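Endo-b-1,4-glucanase (Nasutitermes takasagoensis, PDB 1KS8) probably cleaves internal beta-1,4-glucosidic linkages in cellulose and related beta-glucans, as a family 9 glycosyl hydrolase built on an (alpha/alpha)6 fold. Local coordinates at residues 15-19 against 412-416; 302-308 against 391-395; 354-359 against 401-406. All blocks are in the same frame, centred on the assembly; numbering follows the deposited sequence.

Contacts 1 and 2 are wholly buried, whereas contact 3 lies farther out, its centre about 21 Å from the centre of the chain, and is only partly buried. Each of the first two sets a helix against a chain segment with little or no regular structure: the end of helix 5-18 against 412-416, which leads into helix 415-430, in contact 1, the start of helix 303-319 against loop 391-395 in contact 2. Apolar packing dominates both, with one direct hydrogen bond apiece. Contact 3 joins two loops through charge and hydrogen bonding. Val-413 packs on Val-392 and Pro-358, and Val-392 on Pro-355, tying all three together; contacts 1 and 3 include the predicted catalytic Glu-412 and Asp-403.

Contact 1 of 3, residues 15-19 against 412-416; sequences FYEAQ and EVATD
Thr-415 sits against three side chains of 15-19: Phe-15, Tyr-16 and Gln-19. Its methyl, CG2, rests on the aliphatic part of Gln-19, with CG2 4.0 Å from Gln-19 CG. The same CG that meets the methyl also lies over one face of the Phe-15 ring, near its rim. The amide at the end of Gln-19 is engaged by His-360 and the carbonyl of Ala-55, while Thr-415 OG1 is hydrogen-bonded to the carbonyl of Asp-54.

Phe-15 turns its CG anti to the backbone N (chi1 168°), which sends the ring toward 413-415. It arrives edge first: CE2 is 3.5 Å from Ala-414 O, close to the ring plane, and 4.1 Å from Thr-415 CA. Farther round, CE1 reaches Val-413 CB at 4.5 Å, a looser apolar touch.

Tyr-16 brings the polar link. Its hydroxyl donates to Thr-415 O, with 2.7 Å from OH to O, and lies in the carbonyl plane at a C=O...OH angle of 150°. Behind the hydroxyl, CE1 packs 4.0 Å from Thr-415 CB. A phenylalanine here would keep the ring but would probably leave the buried Thr-415 carbonyl without this donor.

Thr-415 comes three residues after the predicted catalytic Glu-412. The contacts imply a mainly apolar join between the first and last helices of the catalytic domain, with a single direct hydrogen bond, phenol to carbonyl, between the two segments.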
ATOM      1  N   PHE A  15      -0.230  12.625  -1.313  1.00  6.49           N
ATOM      2  CA  PHE A  15      -1.238  11.757  -1.906  1.00  6.55           C
ATOM      3  C   PHE A  15      -1.950  11.009  -0.781  1.00  5.98           C
ATOM      4  O   PHE A  15      -3.174  10.915  -0.770  1.00  6.89           O
ATOM      5  CB  PHE A  15      -0.613  10.750  -2.881  1.00  6.77           C
ATOM      6  CG  PHE A  15      -1.560   9.646  -3.291  1.00  6.68           C
ATOM      7  CD1 PHE A  15      -2.744   9.931  -3.966  1.00  7.19           C
ATOM      8  CD2 PHE A  15      -1.279   8.320  -2.970  1.00  8.02           C
ATOM      9  CE1 PHE A  15      -3.635   8.908  -4.314  1.00  6.48           C
ATOM     10  CE2 PHE A  15      -2.165   7.294  -3.314  1.00  8.28           C
ATOM     11  CZ  PHE A  15      -3.342   7.588  -3.984  1.00  7.68           C
ATOM     12  N   TYR A  16      -1.194  10.477   0.175  1.00  6.34           N
ATOM     13  CA  TYR A  16      -1.845   9.766   1.265  1.00  5.94           C
ATOM     14  C   TYR A  16      -2.740  10.698   2.083  1.00  5.80           C
ATOM     15  O   TYR A  16      -3.800  10.286   2.543  1.00  6.87           O
ATOM     16  CB  TYR A  16      -0.808   9.034   2.129  1.00  6.95           C
ATOM     17  CG  TYR A  16      -0.336   7.751   1.466  1.00  7.41           C
ATOM     18  CD1 TYR A  16      -1.217   6.685   1.270  1.00  7.21           C
ATOM     19  CD2 TYR A  16       0.962   7.628   0.972  1.00  7.81           C
ATOM     20  CE1 TYR A  16      -0.818   5.534   0.592  1.00  7.59           C
ATOM     21  CE2 TYR A  16       1.373   6.480   0.293  1.00  7.96           C
ATOM     22  CZ  TYR A  16       0.478   5.439   0.107  1.00  7.84           C
ATOM     23  OH  TYR A  16       0.874   4.308  -0.570  1.00  7.19           O
ATOM     24  N   GLU A  17      -2.344  11.960   2.246  1.00  7.60           N
ATOM     25  CA  GLU A  17      -3.203  12.888   2.979  1.00  7.98           C
ATOM     26  C   GLU A  17      -4.514  13.046   2.205  1.00  6.85           C
ATOM     27  O   GLU A  17      -5.580  13.190   2.801  1.00  8.57           O
ATOM     28  CB  GLU A  17      -2.554  14.271   3.142  1.00  8.50           C
ATOM     29  CG  GLU A  17      -1.388  14.334   4.115  1.00  8.61           C
ATOM     30  CD  GLU A  17      -1.199  15.720   4.710  1.00 11.43           C
ATOM     31  OE1 GLU A  17      -0.131  15.973   5.312  1.00 11.95           O
ATOM     32  OE2 GLU A  17      -2.124  16.552   4.589  1.00 10.35           O
ATOM     33  N   ALA A  18      -4.428  13.017   0.876  1.00  7.39           N
ATOM     34  CA  ALA A  18      -5.607  13.160   0.023  1.00  6.60           C
ATOM     35  C   ALA A  18      -6.533  11.948   0.097  1.00  6.68           C
ATOM     36  O   ALA A  18      -7.699  12.032  -0.295  1.00  7.83           O
ATOM     37  CB  ALA A  18      -5.178  13.394  -1.429  1.00  7.19           C
ATOM     38  N   GLN A  19      -6.010  10.829   0.594  1.00  6.32           N
ATOM     39  CA  GLN A  19      -6.780   9.590   0.713  1.00  6.95           C
ATOM     40  C   GLN A  19      -7.379   9.387   2.101  1.00  6.63           C
ATOM     41  O   GLN A  19      -8.073   8.400   2.344  1.00  7.55           O
ATOM     42  CB  GLN A  19      -5.891   8.386   0.390  1.00  6.60           C
ATOM     43  CG  GLN A  19      -5.394   8.325  -1.043  1.00  7.57           C
ATOM     44  CD  GLN A  19      -6.527   8.238  -2.043  1.00  8.05           C
ATOM     45  OE1 GLN A  19      -6.918   9.237  -2.644  1.00  9.43           O
ATOM     46  NE2 GLN A  19      -7.074   7.038  -2.219  1.00  9.26           N
ATOM     47  N   GLU A 412      -5.913   4.928 -13.161  1.00  9.69           N
ATOM     48  CA  GLU A 412      -6.302   4.540 -11.815  1.00  9.87           C
ATOM     49  C   GLU A 412      -5.186   4.990 -10.877  1.00  8.85           C
ATOM     50  O   GLU A 412      -4.015   5.039 -11.265  1.00  7.88           O
ATOM     51  CB  GLU A 412      -6.447   3.016 -11.725  1.00 12.66           C
ATOM     52  CG  GLU A 412      -6.621   2.448 -10.313  1.00 18.06           C
ATOM     53  CD  GLU A 412      -7.952   2.812  -9.680  1.00 24.89           C
ATOM     54  OE1 GLU A 412      -8.259   2.276  -8.592  1.00 29.46           O
ATOM     55  OE2 GLU A 412      -8.692   3.633 -10.263  1.00 28.25           O
ATOM     56  N   VAL A 413      -5.564   5.349  -9.656  1.00  8.24           N
ATOM     57  CA  VAL A 413      -4.615   5.728  -8.619  1.00  8.72           C
ATOM     58  C   VAL A 413      -5.132   4.959  -7.413  1.00  8.26           C
ATOM     59  O   VAL A 413      -6.335   4.712  -7.308  1.00  9.44           O
ATOM     60  CB  VAL A 413      -4.614   7.256  -8.333  1.00  7.48           C
ATOM     61  CG1 VAL A 413      -4.085   8.004  -9.549  1.00  8.88           C
ATOM     62  CG2 VAL A 413      -6.017   7.741  -7.985  1.00  8.87           C
ATOM     63  N   ALA A 414      -4.244   4.557  -6.513  1.00  7.96           N
ATOM     64  CA  ALA A 414      -4.679   3.794  -5.352  1.00  7.46           C
ATOM     65  C   ALA A 414      -3.646   3.799  -4.243  1.00  7.38           C
ATOM     66  O   ALA A 414      -2.454   3.983  -4.492  1.00  7.39           O
ATOM     67  CB  ALA A 414      -4.981   2.354  -5.766  1.00  8.89           C
ATOM     68  N   THR A 415      -4.102   3.587  -3.016  1.00  7.07           N
ATOM     69  CA  THR A 415      -3.182   3.557  -1.892  1.00  7.55           C
ATOM     70  C   THR A 415      -2.107   2.489  -2.092  1.00  7.70           C
ATOM     71  O   THR A 415      -0.935   2.734  -1.799  1.00  7.96           O
ATOM     72  CB  THR A 415      -3.916   3.301  -0.562  1.00  9.82           C
ATOM     73  OG1 THR A 415      -4.747   2.142  -0.685  1.00 13.15           O
ATOM     74  CG2 THR A 415      -4.774   4.500  -0.194  1.00  8.81           C
ATOM     75  N   ASP A 416      -2.474   1.313  -2.600  1.00  7.96           N
ATOM     76  CA  ASP A 416      -1.444   0.296  -2.779  1.00  8.70           C
ATOM     77  C   ASP A 416      -0.489   0.599  -3.926  1.00  9.19           C
ATOM     78  O   ASP A 416       0.608   0.056  -3.973  1.00 11.10           O
ATOM     79  CB  ASP A 416      -2.035  -1.129  -2.902  1.00 10.22           C
ATOM     80  CG  ASP A 416      -2.917  -1.331  -4.126  1.00 13.40           C
ATOM     81  OD1 ASP A 416      -2.947  -0.477  -5.030  1.00 15.90           O
ATOM     82  OD2 ASP A 416      -3.584  -2.389  -4.173  1.00 17.21           O
TER

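Contact 2 of 3, residues 302-308 against 391-395; sequences GTLRHAA and LVGGP
Leu-304 lays its CD1 methyl over the backbone of 392-394, 3.4 Å from Val-392 O and 3.5 Å from Gly-394 CA. With CG anti to its own carbonyl carbon (chi1 -70°), the side chain runs between Leu-391 on one hand, where the two CD1 methyls of Leu-304 and Leu-391 meet at 3.9 Å, and Pro-395 on the other, whose CD approaches Leu-304 CG. A side chain at Gly-394 would run into that CG.

Leu-304 N donates to Gly-393 O at 2.9 Å, nearly straight at 169°. One residue on, a water accepts from Arg-305 N and donates to Val-392 O. A second water lies within hydrogen-bonding distance of Thr-303 OG1 and Pro-395 O; the threonine hydroxyl is also bonded to the carbonyl of Asp-299.

Gly-302 is the N-cap residue of helix 303-319, and its carbonyl takes both His-306 N and Arg-305 NE, while Arg-305 NH2 bonds to the carbonyl of Trp-301. Tyr-337 of helix 324-341 and Phe-421 of helix 415-430 flank the leucines. The arrangement is that of a helix N-terminus where a loop carbonyl and a water take up first-turn N-H groups that have no acceptor earlier in the helix, here near the predicted catalytic residues of an (alpha/alpha)6 barrel.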
ATOM      1  N   GLY A 302      -2.262  -1.591 -12.884  1.00  7.86           N
ATOM      2  CA  GLY A 302      -1.281  -0.943 -12.029  1.00  7.87           C
ATOM      3  C   GLY A 302       0.126  -1.252 -12.501  1.00  7.58           C
ATOM      4  O   GLY A 302       0.983  -1.679 -11.725  1.00  7.89           O
ATOM      5  N   THR A 303       0.367  -1.018 -13.785  1.00  6.81           N
ATOM      6  CA  THR A 303       1.662  -1.292 -14.392  1.00  7.94           C
ATOM      7  C   THR A 303       2.835  -0.618 -13.680  1.00  7.66           C
ATOM      8  O   THR A 303       3.825  -1.274 -13.354  1.00  8.36           O
ATOM      9  CB  THR A 303       1.647  -0.881 -15.876  1.00  8.12           C
ATOM     10  OG1 THR A 303       0.576  -1.566 -16.538  1.00  8.88           O
ATOM     11  CG2 THR A 303       2.955  -1.248 -16.554  1.00  8.87           C
ATOM     12  N   LEU A 304       2.740   0.684 -13.435  1.00  7.46           N
ATOM     13  CA  LEU A 304       3.833   1.374 -12.761  1.00  7.84           C
ATOM     14  C   LEU A 304       4.001   0.862 -11.332  1.00  7.47           C
ATOM     15  O   LEU A 304       5.121   0.754 -10.836  1.00  8.27           O
ATOM     16  CB  LEU A 304       3.602   2.888 -12.779  1.00  7.26           C
ATOM     17  CG  LEU A 304       3.759   3.494 -14.179  1.00  8.04           C
ATOM     18  CD1 LEU A 304       3.234   4.912 -14.191  1.00  9.32           C
ATOM     19  CD2 LEU A 304       5.222   3.462 -14.602  1.00  9.71           C
ATOM     20  N   ARG A 305       2.888   0.546 -10.679  1.00  7.06           N
ATOM     21  CA  ARG A 305       2.916   0.013  -9.322  1.00  7.08           C
ATOM     22  C   ARG A 305       3.739  -1.276  -9.291  1.00  7.85           C
ATOM     23  O   ARG A 305       4.521  -1.501  -8.368  1.00  8.08           O
ATOM     24  CB  ARG A 305       1.479  -0.248  -8.841  1.00  7.64           C
ATOM     25  CG  ARG A 305       1.320  -1.202  -7.649  1.00  7.50           C
ATOM     26  CD  ARG A 305       1.322  -2.669  -8.084  1.00  8.37           C
ATOM     27  NE  ARG A 305       0.293  -2.971  -9.082  1.00  9.66           N
ATOM     28  CZ  ARG A 305      -0.988  -3.208  -8.810  1.00 10.08           C
ATOM     29  NH1 ARG A 305      -1.428  -3.182  -7.557  1.00 12.18           N
ATOM     30  NH2 ARG A 305      -1.834  -3.481  -9.798  1.00 10.04           N
ATOM     31  N   HIS A 306       3.569  -2.129 -10.298  1.00  7.54           N
ATOM     32  CA  HIS A 306       4.331  -3.371 -10.336  1.00  8.21           C
ATOM     33  C   HIS A 306       5.820  -3.095 -10.513  1.00  8.05           C
ATOM     34  O   HIS A 306       6.650  -3.749  -9.882  1.00  9.37           O
ATOM     35  CB  HIS A 306       3.833  -4.286 -11.463  1.00  8.89           C
ATOM     36  CG  HIS A 306       2.527  -4.958 -11.166  1.00  9.57           C
ATOM     37  ND1 HIS A 306       2.348  -5.792 -10.082  1.00 11.34           N
ATOM     38  CD2 HIS A 306       1.340  -4.929 -11.817  1.00  9.11           C
ATOM     39  CE1 HIS A 306       1.107  -6.246 -10.080  1.00 11.35           C
ATOM     40  NE2 HIS A 306       0.474  -5.737 -11.122  1.00 10.75           N
ATOM     41  N   ALA A 307       6.161  -2.131 -11.365  1.00  7.62           N
ATOM     42  CA  ALA A 307       7.566  -1.794 -11.594  1.00  8.81           C
ATOM     43  C   ALA A 307       8.187  -1.176 -10.342  1.00  8.85           C
ATOM     44  O   ALA A 307       9.336  -1.466 -10.000  1.00  8.24           O
ATOM     45  CB  ALA A 307       7.691  -0.835 -12.770  1.00  9.48           C
ATOM     46  N   ALA A 308       7.428  -0.329  -9.650  1.00  7.78           N
ATOM     47  CA  ALA A 308       7.936   0.298  -8.436  1.00  8.04           C
ATOM     48  C   ALA A 308       8.056  -0.728  -7.306  1.00  7.18           C
ATOM     49  O   ALA A 308       8.975  -0.654  -6.492  1.00  8.00           O
ATOM     50  CB  ALA A 308       7.031   1.450  -8.018  1.00  7.45           C
ATOM     51  N   LEU A 391       0.680   8.051  -8.118  1.00  6.71           N
ATOM     52  CA  LEU A 391       1.258   7.275  -9.214  1.00  6.33           C
ATOM     53  C   LEU A 391       0.096   6.605  -9.953  1.00  7.35           C
ATOM     54  O   LEU A 391      -0.658   5.831  -9.356  1.00  7.28           O
ATOM     55  CB  LEU A 391       2.206   6.204  -8.661  1.00  7.37           C
ATOM     56  CG  LEU A 391       2.896   5.296  -9.686  1.00  5.95           C
ATOM     57  CD1 LEU A 391       3.882   6.110 -10.515  1.00  8.14           C
ATOM     58  CD2 LEU A 391       3.622   4.169  -8.966  1.00  8.20           C
ATOM     59  N   VAL A 392      -0.066   6.905 -11.240  1.00  6.48           N
ATOM     60  CA  VAL A 392      -1.159   6.309 -12.005  1.00  6.76           C
ATOM     61  C   VAL A 392      -0.806   4.918 -12.529  1.00  6.76           C
ATOM     62  O   VAL A 392       0.329   4.461 -12.388  1.00  7.52           O
ATOM     63  CB  VAL A 392      -1.575   7.203 -13.212  1.00  6.76           C
ATOM     64  CG1 VAL A 392      -2.038   8.567 -12.720  1.00  7.87           C
ATOM     65  CG2 VAL A 392      -0.427   7.343 -14.197  1.00  7.09           C
ATOM     66  N   GLY A 393      -1.791   4.250 -13.125  1.00  7.76           N
ATOM     67  CA  GLY A 393      -1.558   2.929 -13.682  1.00  8.10           C
ATOM     68  C   GLY A 393      -0.386   2.991 -14.642  1.00  8.28           C
ATOM     69  O   GLY A 393       0.528   2.168 -14.580  1.00  8.99           O
ATOM     70  N   GLY A 394      -0.413   3.964 -15.547  1.00  8.46           N
ATOM     71  CA  GLY A 394       0.694   4.115 -16.469  1.00  9.24           C
ATOM     72  C   GLY A 394       0.429   3.815 -17.926  1.00  9.09           C
ATOM     73  O   GLY A 394      -0.716   3.658 -18.346  1.00 10.00           O
ATOM     74  N   PRO A 395       1.499   3.723 -18.728  1.00  9.41           N
ATOM     75  CA  PRO A 395       1.428   3.444 -20.164  1.00 10.06           C
ATOM     76  C   PRO A 395       1.230   1.969 -20.476  1.00 10.75           C
ATOM     77  O   PRO A 395       1.304   1.114 -19.587  1.00 11.21           O
ATOM     78  CB  PRO A 395       2.769   3.958 -20.667  1.00 11.58           C
ATOM     79  CG  PRO A 395       3.686   3.548 -19.555  1.00 12.33           C
ATOM     80  CD  PRO A 395       2.899   3.924 -18.303  1.00 10.87           C
TER
HETATM   81  O   HOH W   1      -0.843   0.370 -18.182  1.00 16.14           O
HETATM   82  O   HOH W   2       0.371   1.956 -11.150  1.00  7.71           O

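Contact 3 of 3, residues 354-359 against 401-406; sequences PPTRPH and YVDDRS. With SO4 (sulfate ion), chain B.
The His-359 ring works through its edge on two sides: ND1 donates in the ring plane to Arg-405 O, and NE2 to O1 of a sulfate. The first bond is 2.7 Å from ND1 to O and runs nearly along the carbonyl axis; the second is 2.6 Å from NE2 to O1. The sulfate, probably from the crystallisation liquor, is also held by Arg-361. The Arg-405 guanidinium carries Arg-357 CB over one face, while the Arg-357 guanidinium presents its edge to Asp-403 OD2 and bonds through NE to the carbonyl of Pro-380.

The Asp-403 carboxylate is the hub. With its CG anti to the backbone N (chi1 -178°), Asp-403 reaches across to 355-357. OD2 accepts from three donors: Thr-356 N at 2.8 Å from above the carboxylate plane, Thr-356 OG1 at 3.0 Å almost in line with the C-O bond, and Arg-357 NH1 at 3.3 Å in a salt bridge, from the face opposite Thr-356 N. The guanidinium and carboxylate planes stand 72° apart. OD1 uses its syn lone pair for Arg-357 N and has a second donor in Asn-411. Tyr-401 OH, bonded to Asn-411 as well, sits 3.2 Å from Pro-355 CB. Such a grip would fix the rotation of this predicted catalytic aspartate.

Both segments are loops: 354-359 follows helix 324-341 and leads into helix 361-364; 401-406 leads into helix 408-411. Phe-377 of helix 374-377 touches His-359 and Ser-406, and the Arg-405 guanidinium is held by the carbonyls of Phe-377, at that helix's end, and of Ser-379 and Asp-381 just after.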
ATOM      1  N   PRO A 354       2.459  15.714 -16.647  1.00  8.14           N
ATOM      2  CA  PRO A 354       1.908  14.636 -15.821  1.00  8.21           C
ATOM      3  C   PRO A 354       0.422  14.412 -16.083  1.00  9.04           C
ATOM      4  O   PRO A 354      -0.241  15.223 -16.733  1.00  9.61           O
ATOM      5  CB  PRO A 354       2.147  15.146 -14.404  1.00  8.79           C
ATOM      6  CG  PRO A 354       1.904  16.622 -14.567  1.00 10.36           C
ATOM      7  CD  PRO A 354       2.670  16.933 -15.844  1.00  8.37           C
ATOM      8  N   PRO A 355      -0.119  13.290 -15.592  1.00  8.92           N
ATOM      9  CA  PRO A 355      -1.544  13.029 -15.795  1.00  8.29           C
ATOM     10  C   PRO A 355      -2.287  14.117 -15.026  1.00  8.75           C
ATOM     11  O   PRO A 355      -1.885  14.464 -13.913  1.00  8.02           O
ATOM     12  CB  PRO A 355      -1.740  11.662 -15.142  1.00  9.50           C
ATOM     13  CG  PRO A 355      -0.391  11.017 -15.267  1.00  9.54           C
ATOM     14  CD  PRO A 355       0.537  12.155 -14.924  1.00  9.06           C
ATOM     15  N   THR A 356      -3.349  14.664 -15.608  1.00  8.39           N
ATOM     16  CA  THR A 356      -4.115  15.691 -14.914  1.00  8.34           C
ATOM     17  C   THR A 356      -5.556  15.251 -14.694  1.00  7.81           C
ATOM     18  O   THR A 356      -6.342  15.963 -14.070  1.00  8.71           O
ATOM     19  CB  THR A 356      -4.129  17.026 -15.690  1.00  9.59           C
ATOM     20  OG1 THR A 356      -4.841  16.863 -16.923  1.00 10.69           O
ATOM     21  CG2 THR A 356      -2.708  17.480 -15.981  1.00 11.59           C
ATOM     22  N   ARG A 357      -5.896  14.067 -15.196  1.00  7.56           N
ATOM     23  CA  ARG A 357      -7.251  13.552 -15.052  1.00  7.28           C
ATOM     24  C   ARG A 357      -7.294  12.171 -14.393  1.00  7.83           C
ATOM     25  O   ARG A 357      -7.890  11.230 -14.928  1.00  7.56           O
ATOM     26  CB  ARG A 357      -7.931  13.499 -16.425  1.00  9.63           C
ATOM     27  CG  ARG A 357      -7.968  14.847 -17.136  1.00 10.73           C
ATOM     28  CD  ARG A 357      -8.560  14.725 -18.531  1.00 14.19           C
ATOM     29  NE  ARG A 357      -8.689  16.019 -19.202  1.00 17.11           N
ATOM     30  CZ  ARG A 357      -7.670  16.742 -19.655  1.00 18.20           C
ATOM     31  NH1 ARG A 357      -6.425  16.307 -19.515  1.00 20.28           N
ATOM     32  NH2 ARG A 357      -7.898  17.905 -20.250  1.00 19.16           N
ATOM     33  N   PRO A 358      -6.658  12.025 -13.221  1.00  6.24           N
ATOM     34  CA  PRO A 358      -6.700  10.707 -12.580  1.00  6.82           C
ATOM     35  C   PRO A 358      -8.141  10.293 -12.286  1.00  7.40           C
ATOM     36  O   PRO A 358      -9.000  11.140 -12.032  1.00  7.70           O
ATOM     37  CB  PRO A 358      -5.869  10.909 -11.309  1.00  7.15           C
ATOM     38  CG  PRO A 358      -6.044  12.368 -11.005  1.00  8.62           C
ATOM     39  CD  PRO A 358      -5.945  12.999 -12.377  1.00  7.13           C
ATOM     40  N   HIS A 359      -8.394   8.990 -12.345  1.00  7.77           N
ATOM     41  CA  HIS A 359      -9.716   8.420 -12.075  1.00  7.52           C
ATOM     42  C   HIS A 359      -9.881   8.535 -10.563  1.00  8.47           C
ATOM     43  O   HIS A 359      -9.722   7.561  -9.824  1.00  9.00           O
ATOM     44  CB  HIS A 359      -9.718   6.956 -12.508  1.00  8.49           C
ATOM     45  CG  HIS A 359     -11.064   6.310 -12.460  1.00  9.28           C
ATOM     46  ND1 HIS A 359     -12.024   6.518 -13.427  1.00  9.73           N
ATOM     47  CD2 HIS A 359     -11.613   5.462 -11.559  1.00 12.11           C
ATOM     48  CE1 HIS A 359     -13.107   5.824 -13.122  1.00 11.04           C
ATOM     49  NE2 HIS A 359     -12.883   5.176 -11.994  1.00 12.56           N
ATOM     50  N   TYR A 401       0.300   6.240 -24.054  1.00 10.95           N
ATOM     51  CA  TYR A 401      -0.564   6.713 -22.983  1.00 10.50           C
ATOM     52  C   TYR A 401      -1.349   7.970 -23.347  1.00 10.89           C
ATOM     53  O   TYR A 401      -0.831   8.870 -24.009  1.00 11.13           O
ATOM     54  CB  TYR A 401       0.292   7.003 -21.745  1.00 10.81           C
ATOM     55  CG  TYR A 401      -0.430   7.713 -20.625  1.00  9.49           C
ATOM     56  CD1 TYR A 401      -1.164   7.005 -19.674  1.00  9.18           C
ATOM     57  CD2 TYR A 401      -0.388   9.104 -20.521  1.00 10.26           C
ATOM     58  CE1 TYR A 401      -1.837   7.665 -18.647  1.00  9.10           C
ATOM     59  CE2 TYR A 401      -1.059   9.773 -19.506  1.00 10.05           C
ATOM     60  CZ  TYR A 401      -1.782   9.051 -18.571  1.00  8.70           C
ATOM     61  OH  TYR A 401      -2.452   9.726 -17.570  1.00  9.44           O
ATOM     62  N   VAL A 402      -2.599   8.015 -22.895  1.00 12.29           N
ATOM     63  CA  VAL A 402      -3.480   9.157 -23.103  1.00 13.28           C
ATOM     64  C   VAL A 402      -4.145   9.433 -21.756  1.00 11.96           C
ATOM     65  O   VAL A 402      -4.710   8.536 -21.137  1.00 13.66           O
ATOM     66  CB  VAL A 402      -4.568   8.866 -24.161  1.00 14.88           C
ATOM     67  CG1 VAL A 402      -5.529  10.045 -24.255  1.00 18.20           C
ATOM     68  CG2 VAL A 402      -3.921   8.614 -25.514  1.00 18.61           C
ATOM     69  N   ASP A 403      -4.058  10.680 -21.312  1.00 11.10           N
ATOM     70  CA  ASP A 403      -4.616  11.116 -20.035  1.00 11.10           C
ATOM     71  C   ASP A 403      -6.142  11.217 -20.143  1.00 11.32           C
ATOM     72  O   ASP A 403      -6.679  12.192 -20.662  1.00 15.40           O
ATOM     73  CB  ASP A 403      -3.962  12.460 -19.689  1.00 10.50           C
ATOM     74  CG  ASP A 403      -4.405  13.027 -18.357  1.00 10.40           C
ATOM     75  OD1 ASP A 403      -4.871  12.271 -17.476  1.00 10.08           O
ATOM     76  OD2 ASP A 403      -4.255  14.259 -18.192  1.00 12.62           O
ATOM     77  N   ASP A 404      -6.828  10.190 -19.648  1.00 10.64           N
ATOM     78  CA  ASP A 404      -8.287  10.114 -19.716  1.00 12.19           C
ATOM     79  C   ASP A 404      -8.891   9.626 -18.397  1.00 10.79           C
ATOM     80  O   ASP A 404      -8.564   8.544 -17.917  1.00 10.15           O
ATOM     81  CB  ASP A 404      -8.666   9.190 -20.883  1.00 16.46           C
ATOM     82  CG  ASP A 404     -10.100   8.703 -20.822  1.00 19.52           C
ATOM     83  OD1 ASP A 404     -10.979   9.448 -20.348  1.00 21.02           O
ATOM     84  OD2 ASP A 404     -10.345   7.564 -21.272  1.00 24.82           O
ATOM     85  N   ARG A 405      -9.786  10.429 -17.826  1.00 10.11           N
ATOM     86  CA  ARG A 405     -10.407  10.096 -16.545  1.00  9.99           C
ATOM     87  C   ARG A 405     -11.198   8.793 -16.540  1.00  9.14           C
ATOM     88  O   ARG A 405     -11.258   8.109 -15.518  1.00 10.27           O
ATOM     89  CB  ARG A 405     -11.314  11.243 -16.074  1.00  9.45           C
ATOM     90  CG  ARG A 405     -11.786  11.099 -14.625  1.00  9.24           C
ATOM     91  CD  ARG A 405     -12.618  12.297 -14.161  1.00 10.12           C
ATOM     92  NE  ARG A 405     -11.866  13.549 -14.239  1.00  9.92           N
ATOM     93  CZ  ARG A 405     -12.084  14.504 -15.142  1.00  9.52           C
ATOM     94  NH1 ARG A 405     -13.046  14.367 -16.047  1.00 11.07           N
ATOM     95  NH2 ARG A 405     -11.314  15.584 -15.160  1.00 11.20           N
ATOM     96  N   SER A 406     -11.800   8.443 -17.672  1.00 10.14           N
ATOM     97  CA  SER A 406     -12.598   7.222 -17.747  1.00 10.00           C
ATOM     98  C   SER A 406     -11.750   5.970 -17.936  1.00 10.30           C
ATOM     99  O   SER A 406     -12.241   4.852 -17.797  1.00 12.09           O
ATOM    100  CB  SER A 406     -13.604   7.318 -18.896  1.00 13.26           C
ATOM    101  OG  SER A 406     -12.943   7.292 -20.148  1.00 19.54           O
TER
HETATM  102  S   SO4 B 450     -14.188   3.119  -9.274  1.00 16.40           S
HETATM  103  O1  SO4 B 450     -13.799   3.051 -10.839  1.00 19.57           O
HETATM  104  O2  SO4 B 450     -15.603   3.425  -9.256  1.00 18.50           O
HETATM  105  O3  SO4 B 450     -13.899   1.979  -8.694  1.00 19.13           O
HETATM  106  O4  SO4 B 450     -13.450   4.259  -8.793  1.00 17.02           O